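Local coordinates for protein amine Dehydrogenase (Pseudomonas putida, PDB 1JMX) that probably transfers electrons through two covalently bound haems c, as the alpha subunit of a quinohemoprotein amine dehydrogenase, at residues A[123-127]-A[128-132]; A[165-168]-A[169-172]; A[241-245]-A[246-250]. One frame throughout, in Å; residues are numbered along the deposited sequence.

The three contacts follow one another along the chain, each between neighbouring residues of a continuous run. Contact 1 ends helix 116-129 and supplies an axial ligand to one of the two haems in the N-terminal haem-binding region. Contact 2 is about two turns, nearly all of helix 165-173, which comes directly before the first barrel strand, 182-190. Contact 3 is the tip of a hairpin in that eight-stranded antiparallel barrel. Their centres lie about 33 Å (1 to 2), 34 Å (2 to 3) and 39 Å (1 to 3) apart, and none touches another. The spacing is consistent with a modular chain, in which contact 3, on the barrel, lies far from the haem that contact 1 binds.

Contact 1: A[123-127]-A[128-132]; sequences VNFHL and GQWPS. With HEC (heme c), chain E.
Trp130 lies obliquely against both Phe125 and His126, completing an aromatic cluster at the end of a helix beside a haem. Its six-membered ring is inclined at 76° to the Phe125 ring, and the closest atoms of that pair are Phe125 CE1 and Trp130 CZ3, 3.7 Å apart. Toward His126 the planes make 56°, with His126 CD2 3.8 Å from Trp130 CZ3. One face of the indole receives the CMD methyl of the haem, and Trp130 CH2 comes within 3.4 Å of haem C2D; Gln129 CG lies over the opposite face, toward the rim. With CG anti to its carbonyl carbon (chi1 -80°), His126 extends its imidazole to the haem, where NE2 binds the iron at 2.1 Å. His104 is the other axial ligand, giving bis-histidine coordination, while His126 ND1 is hydrogen-bonded to Leu122 O, which fixes the ring's rotation. Gln129 CB makes an off-centre CH-pi contact with Phe125, 4.2 Å from the ring centroid. The backbone keeps these groups in step: Gln129 N bonds to Phe125 O at 2.8 Å and Trp130 N to His126 O at 2.9 Å, although the backbone at Trp130 is no longer helical. The polar ends reach other subunits, Gln129 OE1 to Tyr120 of a neighbouring amine dehydrogenase subunit and Trp130 NE1 to an acidic side chain of another protein chain. Within its own chain this end of helix 116-129 packs on two helices: Met47 of helix 34-48 touches Phe125, Gln129 and Trp130, while Leu127 rests on Leu145 of helix 144-159.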
ATOM      1  N   VAL A 123      -3.215   2.611  18.547  1.00  9.43           N
ATOM      2  CA  VAL A 123      -4.472   2.197  17.918  1.00 10.15           C
ATOM      3  C   VAL A 123      -5.428   3.386  17.731  1.00 10.81           C
ATOM      4  O   VAL A 123      -6.028   3.543  16.667  1.00 11.04           O
ATOM      5  CB  VAL A 123      -5.178   1.088  18.721  1.00 10.80           C
ATOM      6  CG1 VAL A 123      -6.530   0.775  18.108  1.00 10.02           C
ATOM      7  CG2 VAL A 123      -4.326  -0.161  18.735  1.00 11.83           C
ATOM      8  N   ASN A 124      -5.548   4.231  18.756  1.00 11.17           N
ATOM      9  CA  ASN A 124      -6.413   5.409  18.693  1.00 10.00           C
ATOM     10  C   ASN A 124      -5.948   6.383  17.623  1.00  8.39           C
ATOM     11  O   ASN A 124      -6.767   6.995  16.948  1.00  8.71           O
ATOM     12  CB  ASN A 124      -6.481   6.111  20.054  1.00  8.95           C
ATOM     13  CG  ASN A 124      -7.421   5.421  21.013  1.00  8.99           C
ATOM     14  OD1 ASN A 124      -8.631   5.586  20.932  1.00  9.69           O
ATOM     15  ND2 ASN A 124      -6.869   4.629  21.913  1.00  9.10           N
ATOM     16  N   PHE A 125      -4.633   6.525  17.473  1.00  8.45           N
ATOM     17  CA  PHE A 125      -4.074   7.408  16.456  1.00  8.00           C
ATOM     18  C   PHE A 125      -4.441   6.937  15.052  1.00  7.97           C
ATOM     19  O   PHE A 125      -4.736   7.748  14.189  1.00  9.46           O
ATOM     20  CB  PHE A 125      -2.548   7.502  16.569  1.00  9.55           C
ATOM     21  CG  PHE A 125      -1.875   7.989  15.303  1.00 10.11           C
ATOM     22  CD1 PHE A 125      -1.208   7.095  14.465  1.00 10.45           C
ATOM     23  CD2 PHE A 125      -1.960   9.324  14.918  1.00  9.95           C
ATOM     24  CE1 PHE A 125      -0.649   7.524  13.273  1.00 10.26           C
ATOM     25  CE2 PHE A 125      -1.401   9.761  13.723  1.00  9.48           C
ATOM     26  CZ  PHE A 125      -0.746   8.858  12.900  1.00  9.74           C
ATOM     27  N   HIS A 126      -4.379   5.631  14.817  1.00  7.68           N
ATOM     28  CA  HIS A 126      -4.705   5.080  13.508  1.00  8.18           C
ATOM     29  C   HIS A 126      -6.134   5.374  13.093  1.00  8.31           C
ATOM     30  O   HIS A 126      -6.364   5.976  12.045  1.00  9.42           O
ATOM     31  CB  HIS A 126      -4.448   3.573  13.478  1.00  8.25           C
ATOM     32  CG  HIS A 126      -3.011   3.220  13.286  1.00  9.55           C
ATOM     33  ND1 HIS A 126      -2.068   3.229  14.290  1.00  9.53           N
ATOM     34  CD2 HIS A 126      -2.340   2.893  12.157  1.00  7.80           C
ATOM     35  CE1 HIS A 126      -0.895   2.928  13.755  1.00  9.08           C
ATOM     36  NE2 HIS A 126      -1.015   2.715  12.465  1.00 10.04           N
ATOM     37  N   LEU A 127      -7.089   4.954  13.919  1.00  8.17           N
ATOM     38  CA  LEU A 127      -8.502   5.176  13.630  1.00  9.15           C
ATOM     39  C   LEU A 127      -8.834   6.673  13.650  1.00  9.08           C
ATOM     40  O   LEU A 127      -9.761   7.109  12.981  1.00  9.77           O
ATOM     41  CB  LEU A 127      -9.385   4.429  14.638  1.00  9.34           C
ATOM     42  CG  LEU A 127     -10.660   3.739  14.138  1.00 11.48           C
ATOM     43  CD1 LEU A 127     -11.562   3.482  15.316  1.00 10.27           C
ATOM     44  CD2 LEU A 127     -11.394   4.556  13.096  1.00 12.28           C
ATOM     45  N   GLY A 128      -8.058   7.451  14.404  1.00  8.60           N
ATOM     46  CA  GLY A 128      -8.289   8.884  14.480  1.00  8.93           C
ATOM     47  C   GLY A 128      -7.786   9.640  13.269  1.00  8.58           C
ATOM     48  O   GLY A 128      -8.471  10.519  12.755  1.00  9.08           O
ATOM     49  N   GLN A 129      -6.586   9.281  12.814  1.00  8.20           N
ATOM     50  CA  GLN A 129      -5.954   9.905  11.656  1.00  8.88           C
ATOM     51  C   GLN A 129      -6.579   9.432  10.332  1.00  8.88           C
ATOM     52  O   GLN A 129      -6.669  10.197   9.371  1.00  7.93           O
ATOM     53  CB  GLN A 129      -4.450   9.613  11.666  1.00  7.51           C
ATOM     54  CG  GLN A 129      -3.637  10.439  10.673  1.00  7.87           C
ATOM     55  CD  GLN A 129      -3.639  11.920  11.005  1.00 10.75           C
ATOM     56  OE1 GLN A 129      -3.935  12.310  12.129  1.00 12.27           O
ATOM     57  NE2 GLN A 129      -3.314  12.751  10.025  1.00  7.90           N
ATOM     58  N   TRP A 130      -6.998   8.168  10.294  1.00  7.81           N
ATOM     59  CA  TRP A 130      -7.622   7.591   9.109  1.00  8.34           C
ATOM     60  C   TRP A 130      -8.959   6.973   9.506  1.00  9.22           C
ATOM     61  O   TRP A 130      -9.047   5.774   9.749  1.00  8.50           O
ATOM     62  CB  TRP A 130      -6.709   6.535   8.476  1.00  7.84           C
ATOM     63  CG  TRP A 130      -5.391   7.090   8.096  1.00  6.60           C
ATOM     64  CD1 TRP A 130      -5.147   7.995   7.119  1.00  6.10           C
ATOM     65  CD2 TRP A 130      -4.146   6.885   8.776  1.00  7.84           C
ATOM     66  NE1 TRP A 130      -3.835   8.388   7.152  1.00  7.53           N
ATOM     67  CE2 TRP A 130      -3.195   7.725   8.162  1.00  6.48           C
ATOM     68  CE3 TRP A 130      -3.747   6.084   9.854  1.00  8.75           C
ATOM     69  CZ2 TRP A 130      -1.866   7.795   8.589  1.00  7.93           C
ATOM     70  CZ3 TRP A 130      -2.423   6.150  10.281  1.00  9.30           C
ATOM     71  CH2 TRP A 130      -1.500   7.004   9.647  1.00  9.53           C
ATOM     72  N   PRO A 131     -10.021   7.799   9.591  1.00  9.58           N
ATOM     73  CA  PRO A 131     -11.371   7.359   9.963  1.00  9.32           C
ATOM     74  C   PRO A 131     -11.931   6.203   9.127  1.00  9.20           C
ATOM     75  O   PRO A 131     -12.717   5.411   9.623  1.00  9.68           O
ATOM     76  CB  PRO A 131     -12.202   8.635   9.791  1.00  9.77           C
ATOM     77  CG  PRO A 131     -11.226   9.715  10.106  1.00  9.55           C
ATOM     78  CD  PRO A 131     -10.004   9.255   9.352  1.00  8.46           C
ATOM     79  N   SER A 132     -11.509   6.097   7.873  1.00  9.20           N
ATOM     80  CA  SER A 132     -11.994   5.038   6.994  1.00  9.51           C
ATOM     81  C   SER A 132     -11.409   3.666   7.317  1.00 10.73           C
ATOM     82  O   SER A 132     -11.837   2.663   6.754  1.00 11.75           O
ATOM     83  CB  SER A 132     -11.674   5.370   5.541  1.00 10.31           C
ATOM     84  OG  SER A 132     -10.277   5.326   5.333  1.00 11.73           O
TER
HETATM   85 FE   HEC E1001       0.116   1.430  11.179  1.00 10.57          FE
HETATM   86  CHA HEC E1001       2.409   3.852  10.981  1.00 10.63           C
HETATM   87  CHB HEC E1001       1.660   0.260  13.944  1.00  9.83           C
HETATM   88  CHC HEC E1001      -2.293  -0.927  11.511  1.00  9.09           C
HETATM   89  CHD HEC E1001      -1.448   2.665   8.388  1.00  8.43           C
HETATM   90  NA  HEC E1001       1.700   1.928  12.213  1.00 10.74           N
HETATM   91  C1A HEC E1001       2.551   2.961  11.993  1.00 10.05           C
HETATM   92  C2A HEC E1001       3.606   3.007  12.965  1.00 11.18           C
HETATM   93  C3A HEC E1001       3.400   1.982  13.790  1.00 11.62           C
HETATM   94  C4A HEC E1001       2.208   1.323  13.331  1.00 10.97           C
HETATM   95  CMA HEC E1001       4.246   1.601  14.992  1.00 14.88           C
HETATM   96  CAA HEC E1001       4.706   4.043  13.021  1.00 13.26           C
HETATM   97  CBA HEC E1001       4.421   4.837  14.295  1.00 17.23           C
HETATM   98  CGA HEC E1001       5.354   5.980  14.605  1.00 19.05           C
HETATM   99  O1A HEC E1001       6.282   6.260  13.864  1.00 27.89           O
HETATM  100  O2A HEC E1001       5.138   6.616  15.614  1.00 27.15           O
HETATM  101  NB  HEC E1001      -0.237  -0.015  12.437  1.00 10.16           N
HETATM  102  C1B HEC E1001       0.514  -0.378  13.557  1.00  9.93           C
HETATM  103  C2B HEC E1001      -0.042  -1.463  14.292  1.00  8.63           C
HETATM  104  C3B HEC E1001      -1.186  -1.793  13.628  1.00  9.72           C
HETATM  105  C4B HEC E1001      -1.289  -0.909  12.460  1.00  8.88           C
HETATM  106  CMB HEC E1001       0.531  -2.090  15.579  1.00  9.77           C
HETATM  107  CAB HEC E1001      -2.129  -2.891  14.099  1.00 10.90           C
HETATM  108  CBB HEC E1001      -3.425  -2.410  14.756  1.00 12.58           C
HETATM  109  NC  HEC E1001      -1.502   0.954  10.148  1.00 10.31           N
HETATM  110  C1C HEC E1001      -2.388  -0.065  10.423  1.00  9.19           C
HETATM  111  C2C HEC E1001      -3.442  -0.130   9.453  1.00  8.77           C
HETATM  112  C3C HEC E1001      -3.212   0.849   8.575  1.00  9.58           C
HETATM  113  C4C HEC E1001      -2.010   1.550   9.010  1.00  9.19           C
HETATM  114  CMC HEC E1001      -4.587  -1.146   9.457  1.00  8.10           C
HETATM  115  CAC HEC E1001      -4.017   1.023   7.306  1.00 10.74           C
HETATM  116  CBC HEC E1001      -5.268   1.880   7.297  1.00  9.76           C
HETATM  117  ND  HEC E1001       0.406   2.936   9.948  1.00 10.09           N
HETATM  118  C1D HEC E1001      -0.317   3.327   8.840  1.00  9.73           C
HETATM  119  C2D HEC E1001       0.253   4.528   8.224  1.00  8.62           C
HETATM  120  C3D HEC E1001       1.347   4.827   9.013  1.00 11.55           C
HETATM  121  C4D HEC E1001       1.411   3.848  10.023  1.00 11.08           C
HETATM  122  CMD HEC E1001      -0.274   5.258   6.991  1.00  7.02           C
HETATM  123  CAD HEC E1001       2.382   5.957   8.944  1.00 13.12           C
HETATM  124  CBD HEC E1001       2.301   6.906   7.796  1.00 19.88           C
HETATM  125  CGD HEC E1001       3.213   6.485   6.693  1.00 17.03           C
HETATM  126  O1D HEC E1001       3.528   5.276   6.606  1.00 18.53           O
HETATM  127  O2D HEC E1001       3.629   7.355   5.897  1.00 21.34           O

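Contact 2: A[165-168]-A[169-172]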
ATOM      1  N   ALA A 165      14.988  -8.380  29.023  1.00 20.97           N
ATOM      2  CA  ALA A 165      16.334  -8.678  29.487  1.00 22.48           C
ATOM      3  C   ALA A 165      17.347  -8.319  28.403  1.00 22.94           C
ATOM      4  O   ALA A 165      18.417  -7.787  28.689  1.00 23.93           O
ATOM      5  CB  ALA A 165      16.441 -10.156  29.847  1.00 23.68           C
ATOM      6  N   ALA A 166      16.965  -8.573  27.153  1.00 23.32           N
ATOM      7  CA  ALA A 166      17.800  -8.299  25.987  1.00 22.73           C
ATOM      8  C   ALA A 166      18.260  -6.848  25.906  1.00 22.61           C
ATOM      9  O   ALA A 166      19.434  -6.568  25.659  1.00 23.38           O
ATOM     10  CB  ALA A 166      17.042  -8.677  24.721  1.00 22.79           C
ATOM     11  N   TRP A 167      17.320  -5.928  26.093  1.00 22.18           N
ATOM     12  CA  TRP A 167      17.624  -4.507  26.045  1.00 21.12           C
ATOM     13  C   TRP A 167      18.483  -4.076  27.226  1.00 20.98           C
ATOM     14  O   TRP A 167      19.380  -3.246  27.081  1.00 21.22           O
ATOM     15  CB  TRP A 167      16.328  -3.692  26.026  1.00 19.76           C
ATOM     16  CG  TRP A 167      16.558  -2.218  26.037  1.00 17.75           C
ATOM     17  CD1 TRP A 167      15.961  -1.304  26.850  1.00 17.96           C
ATOM     18  CD2 TRP A 167      17.461  -1.484  25.199  1.00 18.19           C
ATOM     19  NE1 TRP A 167      16.433  -0.045  26.574  1.00 17.14           N
ATOM     20  CE2 TRP A 167      17.356  -0.124  25.566  1.00 17.25           C
ATOM     21  CE3 TRP A 167      18.352  -1.844  24.174  1.00 17.49           C
ATOM     22  CZ2 TRP A 167      18.107   0.882  24.946  1.00 16.61           C
ATOM     23  CZ3 TRP A 167      19.101  -0.846  23.557  1.00 18.27           C
ATOM     24  CH2 TRP A 167      18.971   0.505  23.948  1.00 18.42           C
ATOM     25  N   ALA A 168      18.181  -4.622  28.399  1.00 22.26           N
ATOM     26  CA  ALA A 168      18.912  -4.298  29.621  1.00 24.80           C
ATOM     27  C   ALA A 168      20.366  -4.747  29.507  1.00 25.76           C
ATOM     28  O   ALA A 168      21.292  -3.988  29.821  1.00 26.27           O
ATOM     29  CB  ALA A 168      18.243  -4.970  30.827  1.00 23.78           C
ATOM     30  N   GLU A 169      20.553  -5.978  29.031  1.00 27.38           N
ATOM     31  CA  GLU A 169      21.876  -6.566  28.859  1.00 28.64           C
ATOM     32  C   GLU A 169      22.629  -5.988  27.681  1.00 27.83           C
ATOM     33  O   GLU A 169      23.852  -6.117  27.595  1.00 29.02           O
ATOM     34  CB  GLU A 169      21.769  -8.081  28.746  1.00 31.93           C
ATOM     35  CG  GLU A 169      21.548  -8.733  30.101  1.00 38.55           C
ATOM     36  CD  GLU A 169      21.238 -10.216  30.020  1.00 42.23           C
ATOM     37  OE1 GLU A 169      20.195 -10.632  30.588  1.00 44.27           O
ATOM     38  OE2 GLU A 169      22.044 -10.967  29.413  1.00 46.08           O
ATOM     39  N   TRP A 170      21.897  -5.372  26.760  1.00 25.49           N
ATOM     40  CA  TRP A 170      22.530  -4.748  25.620  1.00 24.09           C
ATOM     41  C   TRP A 170      23.085  -3.378  26.027  1.00 25.49           C
ATOM     42  O   TRP A 170      24.169  -2.995  25.598  1.00 24.59           O
ATOM     43  CB  TRP A 170      21.559  -4.599  24.452  1.00 21.65           C
ATOM     44  CG  TRP A 170      22.224  -3.939  23.310  1.00 18.02           C
ATOM     45  CD1 TRP A 170      21.976  -2.693  22.830  1.00 17.29           C
ATOM     46  CD2 TRP A 170      23.325  -4.453  22.556  1.00 17.81           C
ATOM     47  NE1 TRP A 170      22.858  -2.393  21.827  1.00 17.80           N
ATOM     48  CE2 TRP A 170      23.698  -3.456  21.637  1.00 16.59           C
ATOM     49  CE3 TRP A 170      24.035  -5.661  22.571  1.00 18.26           C
ATOM     50  CZ2 TRP A 170      24.754  -3.624  20.736  1.00 17.98           C
ATOM     51  CZ3 TRP A 170      25.085  -5.831  21.676  1.00 17.87           C
ATOM     52  CH2 TRP A 170      25.434  -4.815  20.770  1.00 16.82           C
ATOM     53  N   GLN A 171      22.337  -2.650  26.857  1.00 27.31           N
ATOM     54  CA  GLN A 171      22.763  -1.335  27.325  1.00 29.31           C
ATOM     55  C   GLN A 171      24.087  -1.398  28.089  1.00 30.47           C
ATOM     56  O   GLN A 171      24.818  -0.410  28.159  1.00 30.91           O
ATOM     57  CB  GLN A 171      21.696  -0.713  28.230  1.00 30.74           C
ATOM     58  CG  GLN A 171      20.434  -0.297  27.510  1.00 32.37           C
ATOM     59  CD  GLN A 171      19.466   0.439  28.421  1.00 34.05           C
ATOM     60  OE1 GLN A 171      19.508   1.674  28.529  1.00 34.32           O
ATOM     61  NE2 GLN A 171      18.590  -0.317  29.091  1.00 33.98           N
ATOM     62  N   LYS A 172      24.368  -2.547  28.697  1.00 31.70           N
ATOM     63  CA  LYS A 172      25.606  -2.730  29.445  1.00 34.05           C
ATOM     64  C   LYS A 172      26.729  -3.305  28.583  1.00 34.02           C
ATOM     65  O   LYS A 172      27.880  -2.869  28.691  1.00 35.95           O
ATOM     66  CB  LYS A 172      25.376  -3.625  30.669  1.00 36.03           C
ATOM     67  CG  LYS A 172      24.531  -2.987  31.781  1.00 38.80           C
ATOM     68  CD  LYS A 172      25.342  -2.091  32.740  1.00 42.23           C
ATOM     69  CE  LYS A 172      25.881  -0.810  32.086  1.00 43.56           C
ATOM     70  NZ  LYS A 172      27.359  -0.873  31.777  1.00 44.22           N
TER
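Glu169 N donates to Ala165 O at 2.8 Å, a nearly straight bond (165° at the hydrogen) and the shortest across this helical turn. Trp167 O takes two donors, Gln171 N at 3.0 Å and, weakly, Trp170 N. The same i to i+4 spacing lays the Gln171 side chain over one face of the Trp167 indole. Gln171 turns CG away from its own carbonyl (chi1 -70°), which puts that atom 3.7 Å from the centroid of the Trp167 six-membered ring as a CH-pi contact; the chain then runs extended, and its amide stacks 7° from parallel with the indole. Trp170 meets Trp167 rim to rim instead: Trp167 CZ3 sits in the plane of the Trp170 ring at its edge, 3.5 Å from Trp170 CD1. An alanine replacing Trp167 would remove the surface on which the Gln171 amide lies and would probably set that side chain free to turn, leaving Arg31 without its cation-pi partner. Helix 165-173 is held beside the barrel by Trp170, whose NE1 bonds to Asn234 O and whose ring meets Tyr236, in the link between strands 223-233 and 237-244.

Contact 3: A[241-245]-A[246-250]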
ATOM      1  N   ASN A 241      26.764   5.469   3.417  1.00 20.30           N
ATOM      2  CA  ASN A 241      26.502   5.891   2.057  1.00 24.06           C
ATOM      3  C   ASN A 241      27.838   5.902   1.345  1.00 23.98           C
ATOM      4  O   ASN A 241      28.764   6.614   1.743  1.00 25.34           O
ATOM      5  CB  ASN A 241      25.866   7.280   2.009  1.00 25.79           C
ATOM      6  CG  ASN A 241      25.404   7.642   0.614  1.00 30.46           C
ATOM      7  OD1 ASN A 241      26.165   8.191  -0.199  1.00 32.54           O
ATOM      8  ND2 ASN A 241      24.165   7.288   0.307  1.00 31.52           N
ATOM      9  N   VAL A 242      27.937   5.092   0.301  1.00 24.02           N
ATOM     10  CA  VAL A 242      29.162   4.980  -0.461  1.00 25.00           C
ATOM     11  C   VAL A 242      28.912   5.174  -1.942  1.00 25.93           C
ATOM     12  O   VAL A 242      28.174   4.413  -2.571  1.00 26.84           O
ATOM     13  CB  VAL A 242      29.832   3.611  -0.232  1.00 24.37           C
ATOM     14  CG1 VAL A 242      31.095   3.500  -1.058  1.00 24.52           C
ATOM     15  CG2 VAL A 242      30.151   3.428   1.250  1.00 25.60           C
ATOM     16  N   LYS A 243      29.535   6.214  -2.479  1.00 26.26           N
ATOM     17  CA  LYS A 243      29.437   6.556  -3.884  1.00 28.31           C
ATOM     18  C   LYS A 243      30.347   5.619  -4.687  1.00 29.44           C
ATOM     19  O   LYS A 243      31.572   5.814  -4.729  1.00 29.80           O
ATOM     20  CB  LYS A 243      29.879   8.010  -4.073  1.00 28.90           C
ATOM     21  CG  LYS A 243      29.812   8.522  -5.496  1.00 31.35           C
ATOM     22  CD  LYS A 243      28.397   8.875  -5.880  1.00 34.25           C
ATOM     23  CE  LYS A 243      28.316   9.355  -7.321  1.00 36.10           C
ATOM     24  NZ  LYS A 243      26.885   9.476  -7.757  1.00 37.82           N
ATOM     25  N   VAL A 244      29.754   4.561  -5.250  1.00 29.84           N
ATOM     26  CA  VAL A 244      30.491   3.590  -6.064  1.00 29.94           C
ATOM     27  C   VAL A 244      30.171   3.863  -7.530  1.00 31.40           C
ATOM     28  O   VAL A 244      29.088   3.523  -8.026  1.00 31.92           O
ATOM     29  CB  VAL A 244      30.120   2.127  -5.716  1.00 28.82           C
ATOM     30  CG1 VAL A 244      30.926   1.161  -6.589  1.00 28.63           C
ATOM     31  CG2 VAL A 244      30.382   1.848  -4.246  1.00 26.57           C
ATOM     32  N   GLY A 245      31.122   4.489  -8.215  1.00 32.86           N
ATOM     33  CA  GLY A 245      30.925   4.836  -9.609  1.00 35.60           C
ATOM     34  C   GLY A 245      30.019   6.050  -9.722  1.00 37.11           C
ATOM     35  O   GLY A 245      30.314   7.115  -9.163  1.00 37.74           O
ATOM     36  N   ASP A 246      28.890   5.874 -10.401  1.00 38.64           N
ATOM     37  CA  ASP A 246      27.921   6.950 -10.607  1.00 40.00           C
ATOM     38  C   ASP A 246      26.705   6.802  -9.690  1.00 38.38           C
ATOM     39  O   ASP A 246      25.749   7.582  -9.784  1.00 38.94           O
ATOM     40  CB  ASP A 246      27.446   6.954 -12.069  1.00 44.25           C
ATOM     41  CG  ASP A 246      28.592   7.145 -13.061  1.00 47.94           C
ATOM     42  OD1 ASP A 246      28.796   8.293 -13.525  1.00 49.69           O
ATOM     43  OD2 ASP A 246      29.287   6.150 -13.377  1.00 50.11           O
ATOM     44  N   ALA A 247      26.754   5.835  -8.780  1.00 36.04           N
ATOM     45  CA  ALA A 247      25.627   5.608  -7.888  1.00 32.97           C
ATOM     46  C   ALA A 247      25.969   5.672  -6.411  1.00 30.60           C
ATOM     47  O   ALA A 247      27.039   5.232  -5.981  1.00 29.73           O
ATOM     48  CB  ALA A 247      24.977   4.258  -8.210  1.00 32.96           C
ATOM     49  N   ASN A 248      25.066   6.267  -5.643  1.00 28.15           N
ATOM     50  CA  ASN A 248      25.231   6.333  -4.204  1.00 26.77           C
ATOM     51  C   ASN A 248      24.559   5.091  -3.666  1.00 24.40           C
ATOM     52  O   ASN A 248      23.410   4.810  -4.001  1.00 23.73           O
ATOM     53  CB  ASN A 248      24.550   7.570  -3.625  1.00 29.42           C
ATOM     54  CG  ASN A 248      25.467   8.769  -3.596  1.00 32.59           C
ATOM     55  OD1 ASN A 248      26.176   9.007  -2.606  1.00 34.12           O
ATOM     56  ND2 ASN A 248      25.484   9.525  -4.693  1.00 33.56           N
ATOM     57  N   LEU A 249      25.293   4.322  -2.874  1.00 22.37           N
ATOM     58  CA  LEU A 249      24.747   3.111  -2.296  1.00 20.29           C
ATOM     59  C   LEU A 249      24.630   3.244  -0.786  1.00 19.50           C
ATOM     60  O   LEU A 249      25.559   3.696  -0.126  1.00 20.48           O
ATOM     61  CB  LEU A 249      25.634   1.911  -2.622  1.00 20.55           C
ATOM     62  CG  LEU A 249      25.992   1.617  -4.082  1.00 20.06           C
ATOM     63  CD1 LEU A 249      26.565   0.217  -4.170  1.00 20.33           C
ATOM     64  CD2 LEU A 249      24.778   1.724  -4.977  1.00 20.50           C
ATOM     65  N   ARG A 250      23.455   2.917  -0.262  1.00 18.26           N
ATOM     66  CA  ARG A 250      23.202   2.936   1.169  1.00 18.24           C
ATOM     67  C   ARG A 250      23.649   1.580   1.722  1.00 17.30           C
ATOM     68  O   ARG A 250      23.509   0.552   1.063  1.00 16.26           O
ATOM     69  CB  ARG A 250      21.706   3.105   1.433  1.00 21.61           C
ATOM     70  CG  ARG A 250      21.263   4.476   1.912  1.00 29.08           C
ATOM     71  CD  ARG A 250      21.558   5.593   0.907  1.00 35.20           C
ATOM     72  NE  ARG A 250      20.815   6.822   1.224  1.00 39.92           N
ATOM     73  CZ  ARG A 250      20.981   8.004   0.622  1.00 42.44           C
ATOM     74  NH1 ARG A 250      21.883   8.156  -0.350  1.00 42.49           N
ATOM     75  NH2 ARG A 250      20.196   9.032   0.953  1.00 43.54           N
TER
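Strands 237-244 and 247-256 of the barrel form a beta hairpin with a two-residue loop, closed by a type II' turn from Val244 to Ala247. Val242 and Leu249 form a hydrogen-bonded pair: Val242 N donates to Leu249 O at 2.8 Å, in the carbonyl plane and nearly straight at 168°, while the return bond, from Leu249 N to Val242 O at 2.9 Å, comes from well above its carbonyl plane. At the turn Val244 N bonds to Ala247 O at 2.9 Å, but the reciprocal bond from Ala247 N to Val244 O, at 3.4 Å, is weak. Gly245 occupies the first corner at positive phi (77°), which a type II' turn needs there and glycine adopts readily.

The sheet faces differ in character. Val242, Val244, Ala247 and Leu249 share the apolar one, where Val244 CG2 and Leu249 CD1 approach to 4.2 Å and both side chains pack on Phe224 of strand 223-233. On the other, Lys243 starts with CG anti to its N (chi1 -179°), bends at chi2 and passes obliquely across Asn248 to reach the turn. Lys243 NZ makes a weak hydrogen bond, 3.0 Å long, to Asp246 O, bringing the ammonium end back over the turn. Asn241 and Asn248 approach each other obliquely on this face, with Arg250 beside Asn241.

Further backbone bonds, from Asn241 to Ser229 and from Arg250 to Phe265, continue the sheet on both sides. A two-residue type II' loop with glycine at its first corner is characteristic of a tight beta hairpin; consecutive antiparallel strands side by side make the barrel up-and-down.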